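Local coordinates for hypothetical protein PG0816 (Porphyromonas gingivalis, PDB 2APL) that is of unknown function but belongs to the DUF1896 family and folds as an all-helical single chain, at residues A[98-108]-A[138-148]; A[68-78]-A[112-122]. All blocks are in the same frame, centred on the assembly; numbering follows the deposited sequence.

Interaction 1 (A[98-108]-A[138-148]); sequences LAPILLKNKAI and IVLLIESNHLP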
loop_
_atom_site.group_PDB
_atom_site.type_symbol
_atom_site.label_atom_id
_atom_site.label_comp_id
_atom_site.label_asym_id
_atom_site.label_seq_id
_atom_site.Cartn_x
_atom_site.Cartn_y
_atom_site.Cartn_z
ATOM N N LEU A 98 3.086 14.546 5.821
ATOM C CA LEU A 98 4.500 14.298 5.647
ATOM C C LEU A 98 4.862 12.965 5.013
ATOM O O LEU A 98 5.919 12.863 4.398
ATOM C CB LEU A 98 5.228 14.394 6.997
ATOM C CG LEU A 98 5.791 15.771 7.358
ATOM C CD1 LEU A 98 6.184 15.748 8.817
ATOM C CD2 LEU A 98 7.018 16.048 6.462
ATOM N N ALA A 99 4.052 11.932 5.225
ATOM C CA ALA A 99 4.414 10.595 4.768
ATOM C C ALA A 99 4.725 10.557 3.254
ATOM O O ALA A 99 5.717 9.975 2.872
ATOM C CB ALA A 99 3.297 9.582 5.119
ATOM N N PRO A 100 3.857 11.168 2.392
ATOM C CA PRO A 100 4.162 11.168 0.940
ATOM C C PRO A 100 5.479 11.862 0.584
ATOM O O PRO A 100 6.145 11.442 -0.349
ATOM C CB PRO A 100 2.981 11.946 0.299
ATOM C CG PRO A 100 1.922 11.957 1.329
ATOM C CD PRO A 100 2.584 11.854 2.684
ATOM N N ILE A 101 5.856 12.893 1.333
ATOM C CA ILE A 101 7.108 13.620 1.090
ATOM C C ILE A 101 8.308 12.827 1.555
ATOM O O ILE A 101 9.329 12.771 0.861
ATOM C CB ILE A 101 7.116 15.010 1.820
ATOM C CG1 ILE A 101 6.023 15.925 1.292
ATOM C CG2 ILE A 101 8.410 15.742 1.563
ATOM C CD1 ILE A 101 4.672 15.375 1.349
ATOM N N LEU A 102 8.196 12.243 2.736
ATOM C CA LEU A 102 9.219 11.319 3.258
ATOM C C LEU A 102 9.425 10.140 2.324
ATOM O O LEU A 102 10.561 9.690 2.141
ATOM C CB LEU A 102 8.852 10.814 4.645
ATOM C CG LEU A 102 9.017 11.828 5.770
ATOM C CD1 LEU A 102 8.388 11.303 7.016
ATOM C CD2 LEU A 102 10.557 12.124 5.998
ATOM N N LEU A 103 8.331 9.642 1.717
ATOM C CA LEU A 103 8.441 8.553 0.727
ATOM C C LEU A 103 9.358 8.914 -0.463
ATOM O O LEU A 103 10.004 8.036 -1.028
ATOM C CB LEU A 103 7.052 8.090 0.239
ATOM C CG LEU A 103 6.951 6.647 -0.261
ATOM C CD1 LEU A 103 7.680 5.660 0.630
ATOM C CD2 LEU A 103 5.412 6.281 -0.448
ATOM N N LYS A 104 9.492 10.211 -0.758
ATOM C CA LYS A 104 10.398 10.689 -1.786
ATOM C C LYS A 104 11.788 11.100 -1.273
ATOM O O LYS A 104 12.630 11.505 -2.046
ATOM C CB LYS A 104 9.759 11.874 -2.518
ATOM C CG LYS A 104 8.429 11.536 -3.238
ATOM C CD LYS A 104 7.606 12.840 -3.504
ATOM C CE LYS A 104 8.483 14.079 -3.948
ATOM N NZ LYS A 104 8.811 15.186 -2.940
ATOM N N ASN A 105 12.030 10.969 0.033
ATOM C CA ASN A 105 13.263 11.426 0.623
ATOM C C ASN A 105 14.327 10.349 0.413
ATOM O O ASN A 105 14.064 9.132 0.668
ATOM C CB ASN A 105 12.991 11.701 2.115
ATOM C CG ASN A 105 14.234 12.010 2.879
ATOM O OD1 ASN A 105 14.895 11.107 3.373
ATOM N ND2 ASN A 105 14.571 13.287 2.980
ATOM N N LYS A 106 15.497 10.749 -0.049
ATOM C CA LYS A 106 16.571 9.752 -0.306
ATOM C C LYS A 106 17.016 8.989 0.959
ATOM O O LYS A 106 17.214 7.771 0.909
ATOM C CB LYS A 106 17.775 10.377 -0.986
ATOM C CG LYS A 106 17.508 10.849 -2.436
ATOM C CD LYS A 106 17.800 9.788 -3.546
ATOM C CE LYS A 106 16.546 8.939 -3.932
ATOM N NZ LYS A 106 16.843 7.435 -4.119
ATOM N N ALA A 107 17.122 9.676 2.099
ATOM C CA ALA A 107 17.425 8.957 3.328
ATOM C C ALA A 107 16.403 7.849 3.636
ATOM O O ALA A 107 16.807 6.709 3.943
ATOM C CB ALA A 107 17.538 9.897 4.514
ATOM N N ILE A 108 15.098 8.197 3.566
ATOM C CA ILE A 108 14.001 7.225 3.842
ATOM C C ILE A 108 13.981 6.083 2.783
ATOM O O ILE A 108 13.921 4.886 3.129
ATOM C CB ILE A 108 12.643 7.962 3.931
ATOM C CG1 ILE A 108 12.615 8.918 5.147
ATOM C CG2 ILE A 108 11.428 6.940 3.926
ATOM C CD1 ILE A 108 12.413 8.258 6.575
ATOM N N ILE A 138 14.062 9.384 11.001
ATOM C CA ILE A 138 13.254 10.578 11.279
ATOM C C ILE A 138 13.789 11.401 12.453
ATOM O O ILE A 138 13.864 12.644 12.373
ATOM C CB ILE A 138 11.740 10.213 11.426
ATOM C CG1 ILE A 138 11.252 9.662 10.070
ATOM C CG2 ILE A 138 10.861 11.447 11.838
ATOM C CD1 ILE A 138 9.875 8.833 10.193
ATOM N N VAL A 139 14.212 10.731 13.523
ATOM C CA VAL A 139 14.935 11.449 14.598
ATOM C C VAL A 139 16.110 12.256 14.017
ATOM O O VAL A 139 16.317 13.403 14.390
ATOM C CB VAL A 139 15.413 10.484 15.728
ATOM C CG1 VAL A 139 16.368 11.189 16.694
ATOM C CG2 VAL A 139 14.204 9.942 16.482
ATOM N N LEU A 140 16.858 11.659 13.088
ATOM C CA LEU A 140 18.041 12.329 12.594
ATOM C C LEU A 140 17.614 13.504 11.744
ATOM O O LEU A 140 18.277 14.549 11.798
ATOM C CB LEU A 140 18.946 11.400 11.766
ATOM C CG LEU A 140 19.750 10.452 12.668
ATOM C CD1 LEU A 140 20.602 9.467 11.823
ATOM C CD2 LEU A 140 20.601 11.187 13.677
ATOM N N LEU A 141 16.575 13.296 10.928
ATOM C CA LEU A 141 16.032 14.353 10.044
ATOM C C LEU A 141 15.604 15.560 10.864
ATOM O O LEU A 141 15.977 16.697 10.548
ATOM C CB LEU A 141 14.864 13.820 9.181
ATOM C CG LEU A 141 15.237 13.012 7.912
ATOM C CD1 LEU A 141 13.990 12.223 7.378
ATOM C CD2 LEU A 141 15.864 13.926 6.816
ATOM N N ILE A 142 14.884 15.327 11.950
ATOM C CA ILE A 142 14.497 16.404 12.892
ATOM C C ILE A 142 15.706 17.076 13.593
ATOM O O ILE A 142 15.802 18.312 13.612
ATOM C CB ILE A 142 13.547 15.865 13.964
ATOM C CG1 ILE A 142 12.259 15.298 13.306
ATOM C CG2 ILE A 142 13.191 16.951 15.032
ATOM C CD1 ILE A 142 11.286 14.643 14.324
ATOM N N GLU A 143 16.621 16.275 14.158
ATOM C CA GLU A 143 17.766 16.829 14.887
ATOM C C GLU A 143 18.696 17.630 13.968
ATOM O O GLU A 143 19.298 18.607 14.381
ATOM C CB GLU A 143 18.582 15.711 15.548
ATOM C CG GLU A 143 17.866 14.990 16.747
ATOM C CD GLU A 143 18.731 13.866 17.390
ATOM O OE1 GLU A 143 19.691 13.339 16.725
ATOM O OE2 GLU A 143 18.426 13.499 18.553
ATOM N N SER A 144 18.808 17.210 12.705
ATOM C CA SER A 144 19.705 17.904 11.770
ATOM C C SER A 144 19.018 19.088 11.077
ATOM O O SER A 144 19.634 19.764 10.252
ATOM C CB SER A 144 20.239 16.944 10.713
ATOM O OG SER A 144 19.189 16.434 9.942
ATOM N N ASN A 145 17.765 19.331 11.443
ATOM C CA ASN A 145 16.920 20.328 10.805
ATOM C C ASN A 145 16.774 20.138 9.271
ATOM O O ASN A 145 16.750 21.105 8.504
ATOM C CB ASN A 145 17.380 21.764 11.207
ATOM C CG ASN A 145 16.287 22.799 11.016
ATOM O OD1 ASN A 145 15.091 22.493 11.118
ATOM N ND2 ASN A 145 16.685 24.033 10.719
ATOM N N HIS A 146 16.611 18.890 8.844
ATOM C CA HIS A 146 16.564 18.535 7.429
ATOM C C HIS A 146 15.220 17.864 7.106
ATOM O O HIS A 146 15.058 17.240 6.061
ATOM C CB HIS A 146 17.774 17.649 7.015
ATOM C CG HIS A 146 19.018 18.424 6.680
ATOM N ND1 HIS A 146 19.357 18.783 5.390
ATOM C CD2 HIS A 146 20.003 18.917 7.472
ATOM C CE1 HIS A 146 20.487 19.473 5.401
ATOM N NE2 HIS A 146 20.902 19.571 6.654
ATOM N N LEU A 147 14.245 18.014 8.003
ATOM C CA LEU A 147 12.934 17.447 7.754
ATOM C C LEU A 147 12.255 18.217 6.580
ATOM O O LEU A 147 12.264 19.454 6.546
ATOM C CB LEU A 147 12.096 17.398 9.048
ATOM C CG LEU A 147 10.786 16.581 9.042
ATOM C CD1 LEU A 147 11.023 15.053 8.950
ATOM C CD2 LEU A 147 9.928 16.921 10.256
ATOM N N PRO A 148 11.742 17.477 5.580
ATOM C CA PRO A 148 11.030 18.133 4.474
ATOM C C PRO A 148 9.804 18.867 4.999
ATOM O O PRO A 148 9.236 18.494 6.029
ATOM C CB PRO A 148 10.629 16.981 3.548
ATOM C CG PRO A 148 11.348 15.763 4.034
ATOM C CD PRO A 148 11.784 16.002 5.447
#
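The backbones approach at two places, with CA atoms 6.9 Å apart at Ile101 and Pro148 and 8.2 Å at Ile108 and Ile138, so the end of helix 94-103 and the start of helix 106-112 both face the last turns of helix 126-143 and the tail that follows. Leu102 supplies the middle of the contact. With CG anti to the carbonyl carbon (chi1 -74°), its branch is carried across so that CD2 meets CD1 of Leu141 at 3.7 Å, the two side chains running antiparallel alongside one another. The same CD2 also meets Leu147 CD1 and the Pro148 ring at CD, while CD1 of Leu102 turns to CD1 of Ile138. Farther along, Ile108 extends CD1 to Ile138 CG1 at 3.9 Å, and its CG1 lies near Leu141 CD1. At the tail, Pro148 CB lies beside Ile101 CG2, at a spacing too short to be taken literally, and Leu98 CD2 lies 3.3 Å from Pro148 O. The chain reverses toward these leucines through a Schellman motif: Asn145 takes positive phi, His146 N bonds back to Leu141 O and Asn145 N to Ile142 O. Asn105 is the N-cap of helix 106-112: its OD1 accepts from Ile108 N at 2.9 Å, in the carbonyl plane and on a lone pair. With OD1 engaged by the cap, the other end of the amide, ND2, lies against Leu141 CD2 and Pro148 CG. Cohesion across the segments is therefore apolar, resting on interleaved leucine, isoleucine and proline carbons, whereas the polar cap acts within segment 98-108, on the first turn of its second helix.

Interaction 2 (A[68-78]-A[112-122]); sequences QGLHFSRYDTL and FAKYDLTDDFE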
loop_
_atom_site.group_PDB
_atom_site.type_symbol
_atom_site.label_atom_id
_atom_site.label_comp_id
_atom_site.label_asym_id
_atom_site.label_seq_id
_atom_site.Cartn_x
_atom_site.Cartn_y
_atom_site.Cartn_z
ATOM N N GLN A 68 -2.777 -8.717 -4.656
ATOM C CA GLN A 68 -1.503 -9.407 -4.681
ATOM C C GLN A 68 -0.294 -8.437 -4.761
ATOM O O GLN A 68 -0.245 -7.598 -5.652
ATOM C CB GLN A 68 -1.516 -10.337 -5.905
ATOM C CG GLN A 68 -0.197 -10.499 -6.551
ATOM C CD GLN A 68 0.575 -11.419 -5.761
ATOM O OE1 GLN A 68 -0.002 -12.391 -5.249
ATOM N NE2 GLN A 68 1.890 -11.144 -5.582
ATOM N N GLY A 69 0.668 -8.602 -3.844
ATOM C CA GLY A 69 1.909 -7.774 -3.797
ATOM C C GLY A 69 1.635 -6.356 -3.328
ATOM O O GLY A 69 2.530 -5.534 -3.301
ATOM N N LEU A 70 0.397 -6.050 -2.954
ATOM C CA LEU A 70 0.064 -4.734 -2.441
ATOM C C LEU A 70 -0.306 -4.769 -0.950
ATOM O O LEU A 70 -0.877 -3.835 -0.444
ATOM C CB LEU A 70 -1.095 -4.122 -3.228
ATOM C CG LEU A 70 -0.845 -3.844 -4.721
ATOM C CD1 LEU A 70 -2.206 -3.480 -5.305
ATOM C CD2 LEU A 70 0.218 -2.700 -4.913
ATOM N N HIS A 71 0.045 -5.841 -0.246
ATOM C CA HIS A 71 -0.220 -5.909 1.198
ATOM C C HIS A 71 0.686 -5.080 2.065
ATOM O O HIS A 71 0.235 -4.613 3.127
ATOM C CB HIS A 71 -0.245 -7.362 1.679
ATOM C CG HIS A 71 -1.340 -8.174 1.057
ATOM N ND1 HIS A 71 -2.189 -8.965 1.798
ATOM C CD2 HIS A 71 -1.736 -8.300 -0.232
ATOM C CE1 HIS A 71 -3.073 -9.535 0.989
ATOM N NE2 HIS A 71 -2.816 -9.151 -0.249
ATOM N N PHE A 72 1.955 -4.905 1.652
ATOM C CA PHE A 72 2.852 -4.038 2.408
ATOM C C PHE A 72 2.905 -2.636 1.790
ATOM O O PHE A 72 3.114 -2.469 0.569
ATOM C CB PHE A 72 4.279 -4.616 2.620
ATOM C CG PHE A 72 5.155 -3.729 3.502
ATOM C CD1 PHE A 72 5.147 -3.890 4.897
ATOM C CD2 PHE A 72 5.870 -2.687 2.946
ATOM C CE1 PHE A 72 5.894 -3.033 5.716
ATOM C CE2 PHE A 72 6.602 -1.806 3.735
ATOM C CZ PHE A 72 6.648 -1.992 5.127
ATOM N N SER A 73 2.680 -1.650 2.654
ATOM C CA SER A 73 2.565 -0.275 2.221
ATOM C C SER A 73 3.634 0.550 2.942
ATOM O O SER A 73 3.579 0.728 4.186
ATOM C CB SER A 73 1.169 0.259 2.528
ATOM O OG SER A 73 1.112 1.667 2.324
ATOM N N ARG A 74 4.575 1.073 2.165
ATOM C CA ARG A 74 5.543 2.085 2.704
ATOM C C ARG A 74 4.839 3.309 3.273
ATOM O O ARG A 74 5.190 3.753 4.347
ATOM C CB ARG A 74 6.577 2.478 1.656
ATOM C CG ARG A 74 7.416 1.239 1.219
ATOM C CD ARG A 74 8.435 1.589 0.139
ATOM N NE ARG A 74 7.739 2.131 -1.032
ATOM C CZ ARG A 74 8.309 2.868 -1.991
ATOM N NH1 ARG A 74 9.634 3.148 -1.965
ATOM N NH2 ARG A 74 7.552 3.332 -2.976
ATOM N N TYR A 75 3.841 3.825 2.543
ATOM C CA TYR A 75 3.038 4.950 3.019
ATOM C C TYR A 75 2.438 4.693 4.390
ATOM O O TYR A 75 2.663 5.495 5.304
ATOM C CB TYR A 75 1.975 5.339 2.016
ATOM C CG TYR A 75 0.955 6.325 2.559
ATOM C CD1 TYR A 75 1.210 7.702 2.525
ATOM C CD2 TYR A 75 -0.246 5.879 3.151
ATOM C CE1 TYR A 75 0.287 8.630 3.073
ATOM C CE2 TYR A 75 -1.193 6.798 3.672
ATOM C CZ TYR A 75 -0.920 8.152 3.606
ATOM O OH TYR A 75 -1.807 9.052 4.105
ATOM N N ASP A 76 1.717 3.579 4.541
ATOM C CA ASP A 76 1.129 3.197 5.826
ATOM C C ASP A 76 2.182 3.054 6.938
ATOM O O ASP A 76 1.927 3.409 8.094
ATOM C CB ASP A 76 0.340 1.866 5.703
ATOM C CG ASP A 76 -1.027 2.019 4.979
ATOM O OD1 ASP A 76 -1.437 3.158 4.633
ATOM O OD2 ASP A 76 -1.699 0.965 4.747
ATOM N N THR A 77 3.345 2.488 6.601
ATOM C CA THR A 77 4.413 2.265 7.576
ATOM C C THR A 77 4.952 3.632 8.124
ATOM O O THR A 77 5.138 3.816 9.351
ATOM C CB THR A 77 5.568 1.443 6.948
ATOM O OG1 THR A 77 5.076 0.171 6.576
ATOM C CG2 THR A 77 6.733 1.207 7.969
ATOM N N LEU A 78 5.139 4.592 7.214
ATOM C CA LEU A 78 5.603 5.939 7.618
ATOM C C LEU A 78 4.559 6.635 8.488
ATOM O O LEU A 78 4.906 7.234 9.512
ATOM C CB LEU A 78 5.913 6.786 6.373
ATOM C CG LEU A 78 7.162 6.313 5.632
ATOM C CD1 LEU A 78 7.199 6.957 4.256
ATOM C CD2 LEU A 78 8.445 6.647 6.417
ATOM N N PHE A 112 14.139 1.764 3.212
ATOM C CA PHE A 112 13.188 0.762 2.712
ATOM C C PHE A 112 13.867 -0.222 1.689
ATOM O O PHE A 112 13.529 -1.427 1.615
ATOM C CB PHE A 112 11.986 1.454 2.024
ATOM C CG PHE A 112 10.923 1.979 2.946
ATOM C CD1 PHE A 112 10.110 1.113 3.663
ATOM C CD2 PHE A 112 10.647 3.345 3.002
ATOM C CE1 PHE A 112 9.024 1.599 4.453
ATOM C CE2 PHE A 112 9.601 3.825 3.783
ATOM C CZ PHE A 112 8.787 2.947 4.514
ATOM N N ALA A 113 14.819 0.310 0.906
ATOM C CA ALA A 113 15.437 -0.443 -0.197
ATOM C C ALA A 113 16.280 -1.649 0.244
ATOM O O ALA A 113 16.567 -2.547 -0.570
ATOM C CB ALA A 113 16.275 0.485 -1.079
ATOM N N LYS A 114 16.676 -1.652 1.523
ATOM C CA LYS A 114 17.455 -2.736 2.105
ATOM C C LYS A 114 16.597 -3.956 2.400
ATOM O O LYS A 114 17.131 -5.008 2.651
ATOM C CB LYS A 114 18.139 -2.294 3.394
ATOM C CG LYS A 114 19.242 -1.266 3.154
ATOM C CD LYS A 114 20.209 -1.157 4.325
ATOM C CE LYS A 114 19.550 -0.566 5.564
ATOM N NZ LYS A 114 20.577 -0.321 6.609
ATOM N N TYR A 115 15.271 -3.798 2.377
ATOM C CA TYR A 115 14.342 -4.898 2.723
ATOM C C TYR A 115 13.564 -5.413 1.529
ATOM O O TYR A 115 13.327 -4.695 0.561
ATOM C CB TYR A 115 13.384 -4.435 3.832
ATOM C CG TYR A 115 14.097 -3.992 5.077
ATOM C CD1 TYR A 115 14.355 -4.911 6.100
ATOM C CD2 TYR A 115 14.541 -2.659 5.241
ATOM C CE1 TYR A 115 15.030 -4.534 7.272
ATOM C CE2 TYR A 115 15.236 -2.267 6.412
ATOM C CZ TYR A 115 15.468 -3.215 7.419
ATOM O OH TYR A 115 16.131 -2.877 8.582
ATOM N N ASP A 116 13.200 -6.699 1.604
ATOM C CA ASP A 116 12.371 -7.347 0.640
ATOM C C ASP A 116 10.920 -7.229 1.128
ATOM O O ASP A 116 10.440 -8.029 1.946
ATOM C CB ASP A 116 12.822 -8.828 0.471
ATOM C CG ASP A 116 12.163 -9.514 -0.720
ATOM O OD1 ASP A 116 11.511 -8.832 -1.565
ATOM O OD2 ASP A 116 12.300 -10.761 -0.807
ATOM N N LEU A 117 10.231 -6.210 0.628
ATOM C CA LEU A 117 8.889 -5.868 1.135
ATOM C C LEU A 117 7.747 -6.728 0.569
ATOM O O LEU A 117 6.803 -6.235 -0.080
ATOM C CB LEU A 117 8.623 -4.362 0.987
ATOM C CG LEU A 117 9.729 -3.470 1.548
ATOM C CD1 LEU A 117 9.471 -1.960 1.189
ATOM C CD2 LEU A 117 9.970 -3.676 3.079
ATOM N N THR A 118 7.823 -8.024 0.842
ATOM C CA THR A 118 6.789 -8.978 0.382
ATOM C C THR A 118 5.438 -8.808 1.121
ATOM O O THR A 118 5.343 -8.101 2.131
ATOM C CB THR A 118 7.309 -10.408 0.584
ATOM O OG1 THR A 118 7.618 -10.582 1.969
ATOM C CG2 THR A 118 8.607 -10.662 -0.228
ATOM N N ASP A 119 4.386 -9.466 0.641
ATOM C CA ASP A 119 3.072 -9.379 1.300
ATOM C C ASP A 119 3.078 -9.754 2.792
ATOM O O ASP A 119 2.328 -9.202 3.581
ATOM C CB ASP A 119 2.046 -10.190 0.515
ATOM C CG ASP A 119 1.586 -9.454 -0.714
ATOM O OD1 ASP A 119 1.748 -8.206 -0.768
ATOM O OD2 ASP A 119 1.060 -10.087 -1.620
ATOM N N ASP A 120 3.928 -10.694 3.161
ATOM C CA ASP A 120 4.018 -11.185 4.525
ATOM C C ASP A 120 5.109 -10.491 5.332
ATOM O O ASP A 120 5.446 -10.956 6.428
ATOM C CB ASP A 120 4.399 -12.653 4.455
ATOM C CG ASP A 120 5.193 -12.962 3.191
ATOM O OD1 ASP A 120 6.448 -13.013 3.290
ATOM O OD2 ASP A 120 4.538 -13.055 2.098
ATOM N N PHE A 121 5.652 -9.395 4.797
ATOM C CA PHE A 121 6.778 -8.690 5.444
ATOM C C PHE A 121 6.470 -8.199 6.848
ATOM O O PHE A 121 7.290 -8.331 7.757
ATOM C CB PHE A 121 7.306 -7.538 4.604
ATOM C CG PHE A 121 8.510 -6.866 5.228
ATOM C CD1 PHE A 121 9.785 -7.456 5.138
ATOM C CD2 PHE A 121 8.361 -5.679 5.942
ATOM C CE1 PHE A 121 10.909 -6.851 5.726
ATOM C CE2 PHE A 121 9.489 -5.060 6.543
ATOM C CZ PHE A 121 10.760 -5.668 6.437
ATOM N N GLU A 122 5.281 -7.637 7.032
ATOM C CA GLU A 122 4.951 -7.074 8.319
ATOM C C GLU A 122 4.905 -8.083 9.473
ATOM O O GLU A 122 5.267 -7.732 10.617
ATOM C CB GLU A 122 3.697 -6.213 8.252
ATOM C CG GLU A 122 3.627 -5.272 9.433
ATOM C CD GLU A 122 2.274 -4.670 9.664
ATOM O OE1 GLU A 122 1.517 -4.486 8.690
ATOM O OE2 GLU A 122 1.979 -4.361 10.833
HETATM O O HOH W 1 1.197 -5.128 6.086
HETATM O O HOH W 2 3.691 -6.219 -0.426
#
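The loop entering helix 74-85 is held to the irregular segment 112-122 by an aspartate side chain that accepts two backbone N-H bonds and by a cluster of phenylalanines. Asp119, second residue of the type I beta turn Thr118-Phe121, grips the other backbone with both oxygens. Its OD2 takes Gly69 N at 2.7 Å on the syn lone pair, and OD1 accepts His71 N at 3.0 Å from above the carboxylate plane, 44° out of it. Water 2 adds a bridge, accepting from Phe72 N and lying 2.8 Å from Asp119 OD1. Phe72, with CG anti to the backbone N (chi1 -176°), is directed into the cluster: the edge of Phe121 meets its face, T-shaped, with centroids 5.3 Å apart and planes at 84°. Leu117 CB packs against Phe72 CD2 at 3.8 Å. Toward the helix, Arg74 lays CG over one face of Phe112, a CH-pi contact 3.7 Å from the ring centroid, while Leu78 CG meets that ring at its edge. Tyr127 and Leu130 of helix 126-143 also touch Phe72. Two backbone N-H groups bound to one carboxylate probably stabilise its negative charge and hold it in place, beside Phe72 packed among Phe121, Leu117 and Phe112.

How the interactions relate
The centres of interactions 1 and 2 lie about 19 Å apart, and interaction 2 is nearer the middle of the chain, its centre about 7 Å from the chain centre against about 20 Å for interaction 1. Their segments alternate along the sequence, 68-78, 98-108, 112-122, 138-148, so the chain spans they bracket overlap. Helices 74-85 and 94-103, consecutive in the chain, bring the contacts together: Leu103 CD1 lies 3.5 Å from Arg74 CB, and Ala99 CB is 3.8 Å from Tyr75 CE1. Helix 106-112 leads from one contact to the other; helix 126-143 supplies one side of interaction 1 and packs on Phe72 and Phe121 in interaction 2. Both thus tie the same C-terminal group of helices together.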